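Local structure of occlusion-derived virus envelope protein E66 (Autographa californica nucleopolyhedrovirus, 3VSN) at residues I376-N379 with F385-G388; G388-S393 with Q455-I460; I475-D480 with V509-V514; E491-N496 with G503-G508; T525-S528 with E534-E537. The protein cleaves non-sulfated chondroitin as a polysaccharide lyase of the viral envelope and is essential for oral infection of the insect host. All blocks are in the same frame, centred on the assembly; numbering follows the deposited sequence. Where two conformers were deposited one is given.

Contact 1: residues I376-N379 with F385-G388; sequences INYN and FESG
Tyr378 reaches the carbonyl of Phe385 and the carboxylate of Glu386, and its phenol carries the whole contact. From CB, CG lies anti to the carbonyl carbon (chi1 -52°), which sends the ring toward 385-388. Along the ring, CE1 passes 3.8 Å from Phe385 O, an oblique approach, and 3.5 Å from Glu386 OE1; CZ follows close to the same carboxylate oxygen. At the tip, Tyr378 OH donates a short hydrogen bond of 2.6 Å to Glu386 OE1. The oxygen is met on its anti side, 19° out of the carboxylate plane, and sits at the ring edge, with ring and carboxylate planes 77° apart. Glu386 is bent at chi2, which folds its carboxylate back so that OE2 also accepts Ser387 N at 2.9 Å. Arg367 forms a salt bridge with OE2, so both oxygens of this buried group are engaged, an arrangement that would be expected to favour the charged form. Trp369 and Leu361 pack against both side chains. This is a tyrosine hydroxyl bound to a buried carboxylate in the long loop from strand 367-370, of one four-stranded sheet, to strand 390-391, the edge of another in the beta-sandwich.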
# COMPACT_ATOMS: atom_id res chain seq x y z
N ILE A 376 -4.70 14.21 -1.99
CA ILE A 376 -3.90 15.09 -1.14
C ILE A 376 -3.04 14.20 -0.26
O ILE A 376 -3.56 13.49 0.60
CB ILE A 376 -4.80 15.98 -0.24
CG1 ILE A 376 -5.81 16.75 -1.10
CG2 ILE A 376 -3.95 16.92 0.61
CD1 ILE A 376 -6.92 17.42 -0.32
N ASN A 377 -1.73 14.22 -0.50
CA ASN A 377 -0.82 13.40 0.30
C ASN A 377 -0.36 14.16 1.54
O ASN A 377 -0.47 15.38 1.59
CB ASN A 377 0.38 12.92 -0.53
CG ASN A 377 0.89 11.55 -0.10
OD1 ASN A 377 0.45 10.99 0.91
ND2 ASN A 377 1.81 11.00 -0.88
N TYR A 378 0.15 13.43 2.53
CA TYR A 378 0.58 14.03 3.79
C TYR A 378 1.92 14.76 3.64
O TYR A 378 2.71 14.45 2.75
CB TYR A 378 0.69 12.97 4.89
CG TYR A 378 -0.57 12.14 5.05
CD1 TYR A 378 -1.67 12.63 5.75
CD2 TYR A 378 -0.66 10.87 4.48
CE1 TYR A 378 -2.82 11.88 5.89
CE2 TYR A 378 -1.81 10.11 4.62
CZ TYR A 378 -2.89 10.62 5.32
OH TYR A 378 -4.03 9.87 5.45
N ASN A 379 2.15 15.73 4.52
CA ASN A 379 3.47 16.31 4.71
C ASN A 379 3.79 16.34 6.21
O ASN A 379 2.98 15.90 7.03
CB ASN A 379 3.58 17.70 4.04
CG ASN A 379 2.58 18.70 4.58
OD1 ASN A 379 2.56 18.99 5.78
ND2 ASN A 379 1.76 19.25 3.70
N PHE A 385 -2.52 13.93 11.34
CA PHE A 385 -3.96 14.15 11.32
C PHE A 385 -4.66 13.39 10.21
O PHE A 385 -4.26 13.46 9.04
CB PHE A 385 -4.26 15.65 11.21
CG PHE A 385 -3.46 16.50 12.17
CD1 PHE A 385 -3.86 16.63 13.50
CD2 PHE A 385 -2.29 17.13 11.76
CE1 PHE A 385 -3.11 17.39 14.39
CE2 PHE A 385 -1.54 17.90 12.65
CZ PHE A 385 -1.95 18.02 13.96
N GLU A 386 -5.70 12.65 10.58
CA GLU A 386 -6.54 11.92 9.64
C GLU A 386 -7.77 11.43 10.38
O GLU A 386 -7.72 11.25 11.60
CB GLU A 386 -5.77 10.73 9.03
CG GLU A 386 -6.54 9.96 7.96
CD GLU A 386 -7.04 10.85 6.84
OE1 GLU A 386 -6.23 11.21 5.96
OE2 GLU A 386 -8.24 11.20 6.84
N SER A 387 -8.86 11.25 9.65
CA SER A 387 -10.07 10.66 10.21
C SER A 387 -9.71 9.40 10.98
O SER A 387 -9.00 8.53 10.45
CB SER A 387 -11.07 10.33 9.10
OG SER A 387 -11.48 11.50 8.41
N GLY A 388 -10.16 9.31 12.22
CA GLY A 388 -9.90 8.14 13.06
C GLY A 388 -8.79 8.29 14.08
O GLY A 388 -8.76 7.57 15.06

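Contact 2: residues G388-S393 with Q455-I460; sequences GIILQS and QLYYNI
Gly388 approaches Tyr457 through its backbone, at a positive phi that suits a residue without a side chain, while the two main chains stay 7.7 Å apart even at the nearest alpha carbons, Gly388 CA and Gln455 CA. This is face-to-face packing of a beta-sandwich: strand 390-391 edges a four-stranded antiparallel sheet, and strand 452-461 belongs to the seven-stranded one. Tyr457 and Ile390 carry the link, one by its hydroxyl and ring, the other by CD1. Tyr457 CG stands anti to the carbonyl carbon (chi1 -76°), directing the ring toward the opposing sheet, where OH donates a 2.6 Å hydrogen bond to Gly388 O. That donor is tilted 32° from the carbonyl plane, and the carbonyl oxygen lies at the ring edge. The ring is covered on both faces within the contact: Gln455 NE2 lies 3.4 Å above the plane on one, and the methyl tip of Ile390 sits over the other in a CH-pi contact. Phe442 adds an edge-to-face ring contact, and Met364 touches both Ile390 and Tyr457. Ile460 follows the turn of chain at Asn459, where the two residues form a G1 bulge opposite Ala550, and its side chain meets Ile390 tip to tip, CD1 to CD1 at 4.0 Å. Ile390 CD1 thus serves two partners, standing 3.9 Å from the centroid of the Tyr457 ring and only 5° off its normal.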
# COMPACT_ATOMS: atom_id res chain seq x y z
N GLY A 388 -10.16 9.31 12.22
CA GLY A 388 -9.90 8.14 13.06
C GLY A 388 -8.79 8.29 14.08
O GLY A 388 -8.76 7.57 15.06
N ILE A 389 -7.85 9.22 13.84
CA ILE A 389 -6.71 9.40 14.75
C ILE A 389 -7.15 9.97 16.10
O ILE A 389 -7.89 10.96 16.17
CB ILE A 389 -5.58 10.25 14.12
CG1 ILE A 389 -4.96 9.50 12.92
CG2 ILE A 389 -4.51 10.59 15.16
CD1 ILE A 389 -3.79 10.20 12.25
N ILE A 390 -6.72 9.32 17.18
CA ILE A 390 -6.96 9.81 18.53
C ILE A 390 -5.75 10.67 18.93
O ILE A 390 -4.62 10.18 18.94
CB ILE A 390 -7.16 8.67 19.55
CG1 ILE A 390 -8.33 7.76 19.13
CG2 ILE A 390 -7.42 9.24 20.95
CD1 ILE A 390 -8.40 6.45 19.90
N LEU A 391 -6.01 11.93 19.25
CA LEU A 391 -4.97 12.88 19.65
C LEU A 391 -4.90 12.99 21.17
O LEU A 391 -5.93 13.02 21.84
CB LEU A 391 -5.22 14.26 19.05
CG LEU A 391 -5.30 14.41 17.53
CD1 LEU A 391 -5.60 15.86 17.17
CD2 LEU A 391 -4.02 13.94 16.85
N GLN A 392 -3.68 13.07 21.69
CA GLN A 392 -3.45 13.13 23.14
C GLN A 392 -2.98 14.51 23.58
O GLN A 392 -2.83 14.77 24.78
CB GLN A 392 -2.44 12.07 23.56
CG GLN A 392 -2.92 10.64 23.40
CD GLN A 392 -1.93 9.63 23.95
OE1 GLN A 392 -1.44 9.77 25.08
NE2 GLN A 392 -1.64 8.60 23.17
N SER A 393 -2.76 15.39 22.62
CA SER A 393 -2.39 16.78 22.88
C SER A 393 -3.05 17.68 21.83
O SER A 393 -3.59 17.19 20.83
CB SER A 393 -0.87 16.94 22.84
OG SER A 393 -0.35 16.60 21.57
N GLN A 455 -17.57 4.20 12.28
CA GLN A 455 -16.44 4.03 13.20
C GLN A 455 -16.87 4.27 14.64
O GLN A 455 -17.41 5.33 14.97
CB GLN A 455 -15.28 4.98 12.84
CG GLN A 455 -14.12 4.97 13.84
CD GLN A 455 -13.39 3.63 13.93
OE1 GLN A 455 -13.26 2.93 12.93
NE2 GLN A 455 -12.91 3.29 15.12
N LEU A 456 -16.65 3.28 15.49
CA LEU A 456 -16.86 3.43 16.93
C LEU A 456 -15.57 3.06 17.66
O LEU A 456 -15.05 1.97 17.47
CB LEU A 456 -18.01 2.53 17.42
CG LEU A 456 -18.16 2.34 18.94
CD1 LEU A 456 -18.55 3.64 19.64
CD2 LEU A 456 -19.17 1.25 19.26
N TYR A 457 -15.07 3.98 18.48
CA TYR A 457 -14.04 3.64 19.45
C TYR A 457 -14.72 3.61 20.81
O TYR A 457 -15.48 4.52 21.13
CB TYR A 457 -12.94 4.70 19.51
CG TYR A 457 -11.92 4.73 18.40
CD1 TYR A 457 -10.95 3.72 18.27
CD2 TYR A 457 -11.87 5.81 17.52
CE1 TYR A 457 -9.98 3.79 17.27
CE2 TYR A 457 -10.91 5.88 16.52
CZ TYR A 457 -9.97 4.87 16.40
OH TYR A 457 -9.02 4.96 15.40
N TYR A 458 -14.45 2.57 21.59
CA TYR A 458 -14.85 2.58 23.00
C TYR A 458 -13.71 2.02 23.85
O TYR A 458 -12.76 1.45 23.33
CB TYR A 458 -16.16 1.82 23.22
CG TYR A 458 -16.08 0.32 22.97
CD1 TYR A 458 -16.35 -0.21 21.71
CD2 TYR A 458 -15.77 -0.55 24.01
CE1 TYR A 458 -16.30 -1.59 21.49
CE2 TYR A 458 -15.71 -1.92 23.80
CZ TYR A 458 -15.98 -2.44 22.54
OH TYR A 458 -15.91 -3.80 22.33
N ASN A 459 -13.83 2.20 25.17
CA ASN A 459 -12.76 1.85 26.11
C ASN A 459 -11.41 2.45 25.71
O ASN A 459 -10.37 1.80 25.83
CB ASN A 459 -12.65 0.33 26.29
CG ASN A 459 -13.86 -0.26 27.00
OD1 ASN A 459 -14.76 0.45 27.44
ND2 ASN A 459 -13.88 -1.58 27.10
N ILE A 460 -11.43 3.69 25.21
CA ILE A 460 -10.21 4.45 24.92
C ILE A 460 -9.55 4.78 26.26
O ILE A 460 -10.19 5.37 27.15
CB ILE A 460 -10.49 5.76 24.17
CG1 ILE A 460 -11.15 5.49 22.80
CG2 ILE A 460 -9.21 6.57 23.99
CD1 ILE A 460 -11.73 6.74 22.16

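Contact 3: residues I475-D480 with V509-V514; sequences IVLSRD and VVCHRV
The buried core between the two sheets of the beta-sandwich brings Val476 and Leu477 against Cys511. No hydrogen bond links the segments; the contact is apolar, with Leu477 CA and Cys511 CA, the nearest pair, 6.9 Å apart. Val476 CG1 makes the tightest approach, 3.5 Å from Cys511 CB and 3.9 Å from its SG. This branch lies anti to the backbone N (chi1 175°), the setting that turns it onto the cysteine. Leu477 comes to the same residue by its branch point: CG stands 4.0 Å from Cys511 CB and equally far from SG, while CD1 also touches the sulfur. Both neighbours can point the same way because strand 472-480 carries a classic beta bulge here, Val476 and Leu477 together facing Val536 on the adjoining strand. Cys511 SG lies between its own backbone N and carbonyl carbon (chi1 72°), within touch of both Val476 and Leu477. Further along, Leu477 CD1 lies 4.4 Å from Val509 O. Strand 509-513 sits in the seven-stranded sheet between strands 504-506 and 550-558; Thr504 from the first touches both Leu477 and Cys511, and Leu556 from the second touches Cys511.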
# COMPACT_ATOMS: atom_id res chain seq x y z
N ILE A 475 -10.33 12.48 15.79
CA ILE A 475 -10.52 13.23 14.55
C ILE A 475 -11.61 12.57 13.71
O ILE A 475 -11.55 11.36 13.44
CB ILE A 475 -9.20 13.35 13.76
CG1 ILE A 475 -8.16 14.09 14.61
CG2 ILE A 475 -9.42 14.06 12.43
CD1 ILE A 475 -6.77 14.15 13.99
N VAL A 476 -12.60 13.37 13.32
CA VAL A 476 -13.67 12.91 12.44
C VAL A 476 -13.37 13.29 10.98
O VAL A 476 -13.50 12.47 10.07
CB VAL A 476 -15.04 13.47 12.90
CG1 VAL A 476 -16.15 13.10 11.92
CG2 VAL A 476 -15.38 12.95 14.30
N LEU A 477 -12.97 14.54 10.77
CA LEU A 477 -12.57 15.04 9.45
C LEU A 477 -11.37 15.95 9.61
O LEU A 477 -11.29 16.72 10.57
CB LEU A 477 -13.70 15.84 8.79
CG LEU A 477 -14.47 15.35 7.55
CD1 LEU A 477 -15.11 16.55 6.85
CD2 LEU A 477 -13.63 14.55 6.56
N SER A 478 -10.46 15.88 8.65
CA SER A 478 -9.26 16.71 8.65
C SER A 478 -9.02 17.29 7.26
O SER A 478 -9.36 16.66 6.26
CB SER A 478 -8.04 15.90 9.09
OG SER A 478 -7.87 14.76 8.27
N ARG A 479 -8.44 18.49 7.21
CA ARG A 479 -8.05 19.07 5.93
C ARG A 479 -6.75 19.84 6.01
O ARG A 479 -6.47 20.53 7.00
CB ARG A 479 -9.17 19.94 5.33
CG ARG A 479 -9.28 21.36 5.88
CD ARG A 479 -10.34 22.17 5.16
NE ARG A 479 -10.50 23.49 5.77
CZ ARG A 479 -9.92 24.61 5.32
NH1 ARG A 479 -9.14 24.58 4.24
NH2 ARG A 479 -10.13 25.76 5.94
N ASP A 480 -5.94 19.69 4.96
CA ASP A 480 -4.75 20.49 4.73
C ASP A 480 -5.25 21.83 4.19
O ASP A 480 -5.78 21.89 3.08
CB ASP A 480 -3.87 19.76 3.70
CG ASP A 480 -2.59 20.50 3.35
OD1 ASP A 480 -2.55 21.75 3.42
OD2 ASP A 480 -1.61 19.82 2.96
N VAL A 509 -16.08 13.83 0.69
CA VAL A 509 -16.44 13.01 1.85
C VAL A 509 -17.21 13.87 2.86
O VAL A 509 -16.84 15.02 3.11
CB VAL A 509 -15.20 12.37 2.50
CG1 VAL A 509 -15.59 11.56 3.73
CG2 VAL A 509 -14.46 11.48 1.51
N VAL A 510 -18.27 13.31 3.41
CA VAL A 510 -19.16 14.01 4.34
C VAL A 510 -19.16 13.28 5.68
O VAL A 510 -19.23 12.05 5.71
CB VAL A 510 -20.59 14.08 3.78
CG1 VAL A 510 -21.51 14.89 4.68
CG2 VAL A 510 -20.58 14.68 2.37
N CYS A 511 -19.10 14.02 6.79
CA CYS A 511 -19.09 13.41 8.12
C CYS A 511 -20.38 13.66 8.92
O CYS A 511 -21.05 14.68 8.74
CB CYS A 511 -17.87 13.87 8.93
SG CYS A 511 -17.92 15.59 9.51
N HIS A 512 -20.70 12.69 9.78
CA HIS A 512 -21.84 12.74 10.69
C HIS A 512 -21.49 12.08 12.00
O HIS A 512 -20.74 11.11 12.02
CB HIS A 512 -23.05 12.02 10.09
CG HIS A 512 -23.59 12.67 8.84
ND1 HIS A 512 -24.45 13.70 8.87
CD2 HIS A 512 -23.36 12.39 7.50
CE1 HIS A 512 -24.76 14.06 7.62
NE2 HIS A 512 -24.09 13.26 6.77
N ARG A 513 -22.03 12.62 13.09
CA ARG A 513 -21.95 11.96 14.39
C ARG A 513 -22.98 10.82 14.39
O ARG A 513 -24.05 10.95 13.81
CB ARG A 513 -22.24 12.97 15.51
CG ARG A 513 -22.48 12.39 16.90
CD ARG A 513 -22.71 13.51 17.92
NE ARG A 513 -23.06 12.97 19.24
CZ ARG A 513 -24.30 12.74 19.65
NH1 ARG A 513 -24.51 12.24 20.86
NH2 ARG A 513 -25.34 13.01 18.86
N VAL A 514 -22.64 9.70 15.02
CA VAL A 514 -23.57 8.58 15.17
C VAL A 514 -23.85 8.36 16.66
O VAL A 514 -23.02 7.80 17.38
CB VAL A 514 -23.05 7.28 14.51
CG1 VAL A 514 -24.04 6.14 14.72
CG2 VAL A 514 -22.79 7.49 13.03

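Contact 4: residues E491-N496 with G503-G508; sequences EAQRIN and GTTFNG
Gln493, on helix 490-496, lays its side-chain amide against the backbone of Thr505 and closes a two-bond ring with it. Thr505 N donates to Gln493 OE1 at 2.8 Å, with an angle of 164° at the hydrogen, and Gln493 NE2 returns a bond to Thr505 O, also 2.8 Å and almost straight at 177°. Both acceptors are met in the carbonyl plane on a lone pair, and the amide therefore pairs with the edge of strand 504-506 much as another strand would. Its chain, extended beyond CG, carries it there. The close part continues along Thr504, whose CA lies 3.4 Å from Gln493 OE1 and whose CG2 is 3.6 Å from the same oxygen. The looser side is bridged by water: one molecule donates to Gln493 OE1 and to Gly503 O, and accepts from Thr505 OG1 at 3.1 Å. The bonds from Thr505 N and the water leave OE1 doubly held, and NE2 has a second acceptor in Leu488 O. Strand 504-506 is outermost in the seven-stranded sheet, hydrogen-bonded to strand 509-513, and helix 490-496 covers its other edge, with Phe490 resting on Thr504 and Phe506.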
# COMPACT_ATOMS: atom_id res chain seq x y z
N GLU A 491 -15.46 25.72 9.93
CA GLU A 491 -16.20 26.65 10.79
C GLU A 491 -17.32 27.36 10.03
O GLU A 491 -18.43 27.49 10.56
CB GLU A 491 -15.27 27.64 11.48
CG GLU A 491 -15.90 28.31 12.70
CD GLU A 491 -14.89 28.70 13.76
OE1 GLU A 491 -13.97 29.49 13.46
OE2 GLU A 491 -15.02 28.23 14.92
N ALA A 492 -17.05 27.80 8.81
CA ALA A 492 -18.07 28.44 7.97
C ALA A 492 -19.21 27.48 7.64
O ALA A 492 -20.38 27.87 7.67
CB ALA A 492 -17.45 29.01 6.70
N GLN A 493 -18.88 26.23 7.34
CA GLN A 493 -19.88 25.19 7.10
C GLN A 493 -20.76 24.98 8.33
O GLN A 493 -21.98 24.90 8.21
CB GLN A 493 -19.23 23.86 6.70
CG GLN A 493 -18.66 23.83 5.29
CD GLN A 493 -18.24 22.43 4.88
OE1 GLN A 493 -19.02 21.49 4.95
NE2 GLN A 493 -16.98 22.29 4.45
N ARG A 494 -20.13 24.91 9.50
CA ARG A 494 -20.85 24.78 10.77
C ARG A 494 -21.86 25.91 10.97
O ARG A 494 -23.05 25.66 11.19
CB ARG A 494 -19.87 24.72 11.94
CG ARG A 494 -20.53 24.54 13.31
CD ARG A 494 -19.53 24.81 14.43
NE ARG A 494 -20.08 24.54 15.76
CZ ARG A 494 -20.11 23.33 16.33
NH1 ARG A 494 -19.63 22.27 15.69
NH2 ARG A 494 -20.63 23.18 17.54
N ILE A 495 -21.39 27.16 10.86
CA ILE A 495 -22.24 28.33 11.08
C ILE A 495 -23.39 28.39 10.06
O ILE A 495 -24.53 28.72 10.43
CB ILE A 495 -21.44 29.66 11.08
CG1 ILE A 495 -20.33 29.63 12.15
CG2 ILE A 495 -22.35 30.86 11.26
CD1 ILE A 495 -20.81 29.39 13.56
N ASN A 496 -23.10 28.05 8.81
CA ASN A 496 -24.11 27.98 7.76
C ASN A 496 -25.17 26.91 8.04
O ASN A 496 -26.31 27.02 7.60
CB ASN A 496 -23.47 27.73 6.39
CG ASN A 496 -22.90 28.99 5.78
OD1 ASN A 496 -23.19 30.10 6.23
ND2 ASN A 496 -22.09 28.83 4.74
N GLY A 503 -22.81 16.89 8.76
CA GLY A 503 -22.82 17.08 7.31
C GLY A 503 -21.69 17.94 6.77
O GLY A 503 -21.76 18.40 5.63
N THR A 504 -20.64 18.15 7.56
CA THR A 504 -19.47 18.88 7.08
C THR A 504 -18.79 18.08 5.96
O THR A 504 -18.67 16.87 6.06
CB THR A 504 -18.48 19.18 8.23
OG1 THR A 504 -19.13 19.98 9.21
CG2 THR A 504 -17.25 19.93 7.72
N THR A 505 -18.38 18.79 4.91
CA THR A 505 -17.85 18.17 3.70
C THR A 505 -16.40 18.58 3.44
O THR A 505 -16.05 19.76 3.58
CB THR A 505 -18.71 18.54 2.48
OG1 THR A 505 -20.08 18.22 2.74
CG2 THR A 505 -18.26 17.79 1.22
N PHE A 506 -15.57 17.61 3.08
CA PHE A 506 -14.27 17.91 2.50
C PHE A 506 -13.87 16.88 1.45
O PHE A 506 -13.95 15.67 1.70
CB PHE A 506 -13.16 18.03 3.56
CG PHE A 506 -11.82 18.40 2.97
CD1 PHE A 506 -11.61 19.67 2.43
CD2 PHE A 506 -10.78 17.47 2.92
CE1 PHE A 506 -10.39 20.01 1.87
CE2 PHE A 506 -9.56 17.81 2.35
CZ PHE A 506 -9.37 19.08 1.83
N ASN A 507 -13.46 17.37 0.28
CA ASN A 507 -12.86 16.52 -0.76
C ASN A 507 -13.71 15.28 -1.09
O ASN A 507 -13.20 14.16 -1.15
CB ASN A 507 -11.43 16.12 -0.33
CG ASN A 507 -10.57 15.65 -1.49
OD1 ASN A 507 -10.88 15.92 -2.65
ND2 ASN A 507 -9.49 14.94 -1.18
N GLY A 508 -15.01 15.50 -1.27
CA GLY A 508 -15.95 14.45 -1.66
C GLY A 508 -16.35 13.47 -0.56
O GLY A 508 -16.89 12.40 -0.85
O HOH W 1 -21.42 20.75 3.87

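Contact 5: residues T525-S528 with E534-E537; sequences TVRS and ELVE
A beta hairpin pairs Thr525-Ser528 with Glu534-Glu537, its strands 4.7 Å apart at the axes and antiparallel at 150°. Thr525 with Glu537 and Arg527 with Leu535 are hydrogen-bonded pairs; Val526 with Val536, between them, is a non-hydrogen-bonded pair. The shortest rungs, Glu537 N to Thr525 O and Leu535 N to Arg527 O, are both 2.8 Å. At the non-hydrogen-bonded pair, Val526 CA makes a CA-H...O contact with Leu535 O at 3.3 Å. On the face carrying Thr525, Arg527, Leu535 and Glu537, a diagonal salt bridge ties the strands. The Arg527 chain bends at chi3 and grips the carboxylate side-on with two nitrogens: NE to Glu537 OE2 at 2.8 Å, NH2 to Glu537 OE1 at 3.0 Å. Glu537 OE2 lies 5° out of the guanidinium plane, and guanidinium and carboxylate planes are 33° apart. Leu535 runs beside Arg527, with Leu535 CD1 3.7 Å from Arg527 NH2. Arg473 supplies a second salt-bridge partner to Glu537 OE2, which also accepts a hydrogen bond from a water that lies within bonding distance of Thr525 OG1. On the other face, Val526 CG2 meets Val536 CG2 at 4.4 Å, a thin apolar contact, while Glu534 OE2 lies 3.5 Å from Val526 CG1 and accepts the backbone N of Glu491; Arg479 holds Glu534 OE1 in a salt bridge. The arrangement is a cross-strand ion pair on an edge hairpin, strand 525-530 being outermost in the four-stranded antiparallel sheet of the sandwich.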
# COMPACT_ATOMS: atom_id res chain seq x y z
N THR A 525 -17.03 19.18 16.96
CA THR A 525 -16.54 20.55 17.14
C THR A 525 -15.36 20.80 16.21
O THR A 525 -14.71 19.85 15.75
CB THR A 525 -16.13 20.83 18.60
OG1 THR A 525 -15.26 19.80 19.07
CG2 THR A 525 -17.37 20.91 19.50
N VAL A 526 -15.10 22.07 15.93
CA VAL A 526 -14.08 22.49 14.96
C VAL A 526 -12.88 23.12 15.67
O VAL A 526 -13.06 23.95 16.57
CB VAL A 526 -14.67 23.49 13.94
CG1 VAL A 526 -13.59 24.00 12.99
CG2 VAL A 526 -15.80 22.84 13.16
N ARG A 527 -11.68 22.75 15.25
CA ARG A 527 -10.45 23.28 15.83
C ARG A 527 -9.29 23.20 14.83
O ARG A 527 -9.24 22.27 14.03
CB ARG A 527 -10.09 22.51 17.11
CG ARG A 527 -8.90 23.06 17.88
CD ARG A 527 -8.65 22.23 19.14
NE ARG A 527 -8.30 20.85 18.81
CZ ARG A 527 -7.07 20.41 18.58
NH1 ARG A 527 -6.03 21.24 18.64
NH2 ARG A 527 -6.87 19.14 18.27
N SER A 528 -8.38 24.17 14.90
CA SER A 528 -7.13 24.15 14.13
C SER A 528 -5.93 23.84 15.03
O SER A 528 -5.57 24.66 15.87
CB SER A 528 -6.92 25.49 13.41
OG SER A 528 -7.94 25.73 12.46
N GLU A 534 -7.11 22.05 9.62
CA GLU A 534 -8.38 22.26 10.31
C GLU A 534 -9.05 20.90 10.56
O GLU A 534 -8.98 20.00 9.71
CB GLU A 534 -9.31 23.19 9.51
CG GLU A 534 -10.48 23.75 10.30
CD GLU A 534 -11.49 24.52 9.46
OE1 GLU A 534 -11.53 24.33 8.22
OE2 GLU A 534 -12.25 25.33 10.04
N LEU A 535 -9.69 20.76 11.72
CA LEU A 535 -10.31 19.49 12.12
C LEU A 535 -11.77 19.63 12.51
O LEU A 535 -12.19 20.66 13.02
CB LEU A 535 -9.57 18.90 13.33
CG LEU A 535 -8.06 18.68 13.32
CD1 LEU A 535 -7.60 18.32 14.73
CD2 LEU A 535 -7.65 17.61 12.32
N VAL A 536 -12.52 18.56 12.25
CA VAL A 536 -13.76 18.30 12.97
C VAL A 536 -13.41 17.13 13.89
O VAL A 536 -12.86 16.12 13.44
CB VAL A 536 -14.91 17.89 12.03
CG1 VAL A 536 -16.16 17.54 12.83
CG2 VAL A 536 -15.21 19.01 11.04
N GLU A 537 -13.70 17.28 15.18
CA GLU A 537 -13.28 16.27 16.16
C GLU A 537 -14.33 16.02 17.23
O GLU A 537 -15.25 16.82 17.42
CB GLU A 537 -11.94 16.67 16.80
CG GLU A 537 -12.00 17.96 17.63
CD GLU A 537 -10.64 18.45 18.11
OE1 GLU A 537 -9.59 17.96 17.62
OE2 GLU A 537 -10.61 19.34 18.99
O HOH W 2 -16.22 17.64 20.53
O HOH W 3 -12.86 20.96 18.79

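Overall arrangement
From the N terminus, contact 1 closes the short loop between 376-379 and 385-388, and contact 2 starts at Gly388 where contact 1 ends, closing a 61-residue span to 455-460. Contact 3 then joins 475-480 to 509-514, and contact 4, 491-496 with 503-508, lies within its span. Contact 5 follows as the hairpin of strands 525-530 and 533-540. No two spans cross. Contacts 2 and 3 bring the four-stranded sheet against the seven-stranded one, contact 4 sets helix 490-496 on the latter's edge, and contact 5 completes the former. Contacts 3 and 5 lie about 9 Å apart between centres, strands 472-480 and 533-540 being neighbours in the four-stranded sheet.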